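Local coordinates for cystalysin (Treponema denticola, PDB 1C7N), which is a pyridoxal-5'-phosphate-binding enzyme of the aminotransferase class I and II family, built as a two-chain assembly, at residues Gln154-Leu159 and Lys190-Lys195. Residues are numbered along the deposited sequence; the frame is centred on the assembly and turned at random.
Sequences QKLEKL and KDIVLK. Unlike the reference sequence in segment 154-159: Q154 (reference Glu).
I192 points toward the neighbouring helix and lays its two arms against the turn at L156 and E157. The I192 CG2 methyl presses on the backbone, 3.8 Å from E157 CA, while the CG1 arm runs out extended to put CD1 beside the side chains. There I192 CD1 lies 3.9 Å from E157 CB. L156 CG and its CD2 methyl both meet the same I192 CD1 methyl, each at 4.1 Å; the two side chains approach at a slant, and both residues are buried.

Nearer the solvent, E157 and K195 close the contact through their hydrocarbon parts. Their side chains pass at about a right angle, with E157 CG 3.6 Å from K195 CE. The opposite charges do not pair: E157 OE2 stays 5.3 Å from K195 NZ, so any attraction between them is probably modest. K195 instead bends at its last two torsions (chi3 61°, chi4 57°) and folds its ammonium group back onto its own helix, where K195 NZ donates to I192 O over 3.0 Å, in the carbonyl plane and on a lone pair. The same NZ also hydrogen-bonds S160 OG, just after residues 154-159, and so ties K195 to the first helix.

No hydrogen bond joins the two segments directly; they run nearly parallel, 13° apart, with axes 9.8 Å from each other. In the chain, strand 165-171 comes between the two helices and its parallel sheet neighbour 199-203 follows the second, the alpha/beta layering of the large PLP-binding domain in this family. L156 also rests on I117 of strand 115-118 and on C140, whereas V193, on helix 183-195, packs against L226 of helix 224-227.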
ATOM      1  N   GLN A 154      24.645 -28.551   9.975  1.00 26.76           N
ATOM      2  CA  GLN A 154      26.035 -28.563   9.539  1.00 27.97           C
ATOM      3  C   GLN A 154      26.203 -27.641   8.333  1.00 27.09           C
ATOM      4  O   GLN A 154      27.106 -26.803   8.297  1.00 26.43           O
ATOM      5  CB  GLN A 154      26.476 -29.978   9.161  1.00 30.51           C
ATOM      6  CG  GLN A 154      26.303 -31.010  10.262  1.00 35.14           C
ATOM      7  CD  GLN A 154      26.938 -32.342   9.903  1.00 37.79           C
ATOM      8  OE1 GLN A 154      26.702 -32.882   8.820  1.00 39.39           O
ATOM      9  NE2 GLN A 154      27.745 -32.879  10.813  1.00 38.97           N
ATOM     10  N   LYS A 155      25.329 -27.803   7.344  1.00 26.39           N
ATOM     11  CA  LYS A 155      25.384 -26.980   6.142  1.00 25.46           C
ATOM     12  C   LYS A 155      25.084 -25.520   6.468  1.00 25.18           C
ATOM     13  O   LYS A 155      25.727 -24.614   5.937  1.00 24.83           O
ATOM     14  CB  LYS A 155      24.382 -27.485   5.099  1.00 25.40           C
ATOM     15  CG  LYS A 155      24.327 -26.623   3.844  1.00 26.04           C
ATOM     16  CD  LYS A 155      23.290 -27.119   2.841  1.00 25.05           C
ATOM     17  CE  LYS A 155      23.705 -28.434   2.191  1.00 23.58           C
ATOM     18  NZ  LYS A 155      22.777 -28.809   1.082  1.00 21.04           N
ATOM     19  N   LEU A 156      24.109 -25.293   7.345  1.00 25.08           N
ATOM     20  CA  LEU A 156      23.745 -23.930   7.715  1.00 24.63           C
ATOM     21  C   LEU A 156      24.903 -23.205   8.394  1.00 25.26           C
ATOM     22  O   LEU A 156      25.156 -22.033   8.109  1.00 24.86           O
ATOM     23  CB  LEU A 156      22.519 -23.925   8.633  1.00 22.97           C
ATOM     24  CG  LEU A 156      22.034 -22.546   9.105  1.00 23.41           C
ATOM     25  CD1 LEU A 156      21.698 -21.669   7.900  1.00 23.23           C
ATOM     26  CD2 LEU A 156      20.818 -22.708  10.002  1.00 22.67           C
ATOM     27  N   GLU A 157      25.610 -23.892   9.289  1.00 26.15           N
ATOM     28  CA  GLU A 157      26.733 -23.263   9.976  1.00 27.38           C
ATOM     29  C   GLU A 157      27.825 -22.944   8.962  1.00 26.87           C
ATOM     30  O   GLU A 157      28.494 -21.915   9.056  1.00 27.09           O
ATOM     31  CB  GLU A 157      27.299 -24.169  11.072  1.00 29.05           C
ATOM     32  CG  GLU A 157      28.269 -23.431  11.995  1.00 32.14           C
ATOM     33  CD  GLU A 157      28.867 -24.311  13.076  1.00 34.24           C
ATOM     34  OE1 GLU A 157      28.099 -24.993  13.787  1.00 35.42           O
ATOM     35  OE2 GLU A 157      30.108 -24.309  13.222  1.00 35.52           O
ATOM     36  N   LYS A 158      27.996 -23.834   7.991  1.00 26.41           N
ATOM     37  CA  LYS A 158      28.995 -23.637   6.955  1.00 26.27           C
ATOM     38  C   LYS A 158      28.684 -22.366   6.172  1.00 26.06           C
ATOM     39  O   LYS A 158      29.558 -21.527   5.964  1.00 25.26           O
ATOM     40  CB  LYS A 158      29.016 -24.834   6.004  1.00 26.87           C
ATOM     41  CG  LYS A 158      30.024 -24.703   4.879  1.00 28.32           C
ATOM     42  CD  LYS A 158      30.025 -25.941   4.007  1.00 30.72           C
ATOM     43  CE  LYS A 158      30.977 -25.792   2.833  1.00 32.58           C
ATOM     44  NZ  LYS A 158      30.947 -26.999   1.957  1.00 33.34           N
ATOM     45  N   LEU A 159      27.433 -22.225   5.749  1.00 25.49           N
ATOM     46  CA  LEU A 159      27.018 -21.057   4.979  1.00 25.56           C
ATOM     47  C   LEU A 159      27.136 -19.750   5.756  1.00 26.20           C
ATOM     48  O   LEU A 159      27.451 -18.713   5.181  1.00 26.05           O
ATOM     49  CB  LEU A 159      25.576 -21.229   4.496  1.00 24.94           C
ATOM     50  CG  LEU A 159      25.297 -22.387   3.533  1.00 24.21           C
ATOM     51  CD1 LEU A 159      23.800 -22.527   3.324  1.00 23.57           C
ATOM     52  CD2 LEU A 159      26.013 -22.141   2.209  1.00 24.17           C
ATOM     53  N   LYS A 190      20.075 -19.929  16.530  1.00 22.25           N
ATOM     54  CA  LYS A 190      20.466 -18.707  17.224  1.00 23.06           C
ATOM     55  C   LYS A 190      21.975 -18.667  17.438  1.00 23.38           C
ATOM     56  O   LYS A 190      22.609 -17.636  17.226  1.00 23.05           O
ATOM     57  CB  LYS A 190      19.765 -18.603  18.582  1.00 24.08           C
ATOM     58  CG  LYS A 190      20.334 -17.504  19.479  1.00 24.86           C
ATOM     59  CD  LYS A 190      19.700 -17.518  20.860  1.00 26.28           C
ATOM     60  CE  LYS A 190      19.970 -18.826  21.595  1.00 28.31           C
ATOM     61  NZ  LYS A 190      21.398 -19.007  21.999  1.00 28.07           N
ATOM     62  N   ASP A 191      22.545 -19.792  17.863  1.00 23.75           N
ATOM     63  CA  ASP A 191      23.982 -19.861  18.096  1.00 23.72           C
ATOM     64  C   ASP A 191      24.761 -19.619  16.810  1.00 23.01           C
ATOM     65  O   ASP A 191      25.745 -18.876  16.804  1.00 23.46           O
ATOM     66  CB  ASP A 191      24.376 -21.216  18.696  1.00 23.84           C
ATOM     67  CG  ASP A 191      23.906 -21.376  20.130  1.00 25.13           C
ATOM     68  OD1 ASP A 191      23.656 -20.348  20.804  1.00 26.27           O
ATOM     69  OD2 ASP A 191      23.796 -22.530  20.590  1.00 25.61           O
ATOM     70  N   ILE A 192      24.323 -20.247  15.725  1.00 22.11           N
ATOM     71  CA  ILE A 192      24.976 -20.081  14.434  1.00 22.08           C
ATOM     72  C   ILE A 192      24.911 -18.614  13.998  1.00 21.45           C
ATOM     73  O   ILE A 192      25.883 -18.064  13.474  1.00 20.70           O
ATOM     74  CB  ILE A 192      24.296 -20.954  13.349  1.00 22.78           C
ATOM     75  CG1 ILE A 192      24.456 -22.436  13.696  1.00 22.47           C
ATOM     76  CG2 ILE A 192      24.890 -20.650  11.978  1.00 22.84           C
ATOM     77  CD1 ILE A 192      23.795 -23.370  12.706  1.00 20.42           C
ATOM     78  N   VAL A 193      23.766 -17.982  14.225  1.00 20.50           N
ATOM     79  CA  VAL A 193      23.585 -16.584  13.845  1.00 20.30           C
ATOM     80  C   VAL A 193      24.454 -15.625  14.653  1.00 21.28           C
ATOM     81  O   VAL A 193      25.142 -14.782  14.079  1.00 22.38           O
ATOM     82  CB  VAL A 193      22.111 -16.150  13.988  1.00 18.56           C
ATOM     83  CG1 VAL A 193      21.982 -14.644  13.760  1.00 16.69           C
ATOM     84  CG2 VAL A 193      21.253 -16.907  12.977  1.00 16.48           C
ATOM     85  N   LEU A 194      24.416 -15.747  15.977  1.00 22.34           N
ATOM     86  CA  LEU A 194      25.202 -14.879  16.851  1.00 23.74           C
ATOM     87  C   LEU A 194      26.704 -15.088  16.668  1.00 24.44           C
ATOM     88  O   LEU A 194      27.504 -14.200  16.962  1.00 24.29           O
ATOM     89  CB  LEU A 194      24.822 -15.122  18.312  1.00 24.51           C
ATOM     90  CG  LEU A 194      23.366 -14.846  18.699  1.00 24.88           C
ATOM     91  CD1 LEU A 194      23.172 -15.142  20.176  1.00 25.21           C
ATOM     92  CD2 LEU A 194      23.009 -13.398  18.385  1.00 25.15           C
ATOM     93  N   LYS A 195      27.070 -16.269  16.177  1.00 25.27           N
ATOM     94  CA  LYS A 195      28.458 -16.647  15.927  1.00 26.92           C
ATOM     95  C   LYS A 195      29.013 -16.000  14.659  1.00 27.51           C
ATOM     96  O   LYS A 195      30.229 -15.878  14.491  1.00 28.50           O
ATOM     97  CB  LYS A 195      28.550 -18.169  15.807  1.00 28.09           C
ATOM     98  CG  LYS A 195      29.749 -18.685  15.032  1.00 29.03           C
ATOM     99  CD  LYS A 195      29.530 -20.130  14.578  1.00 30.96           C
ATOM    100  CE  LYS A 195      28.323 -20.251  13.646  1.00 30.39           C
ATOM    101  NZ  LYS A 195      28.426 -19.378  12.437  1.00 29.40           N
TER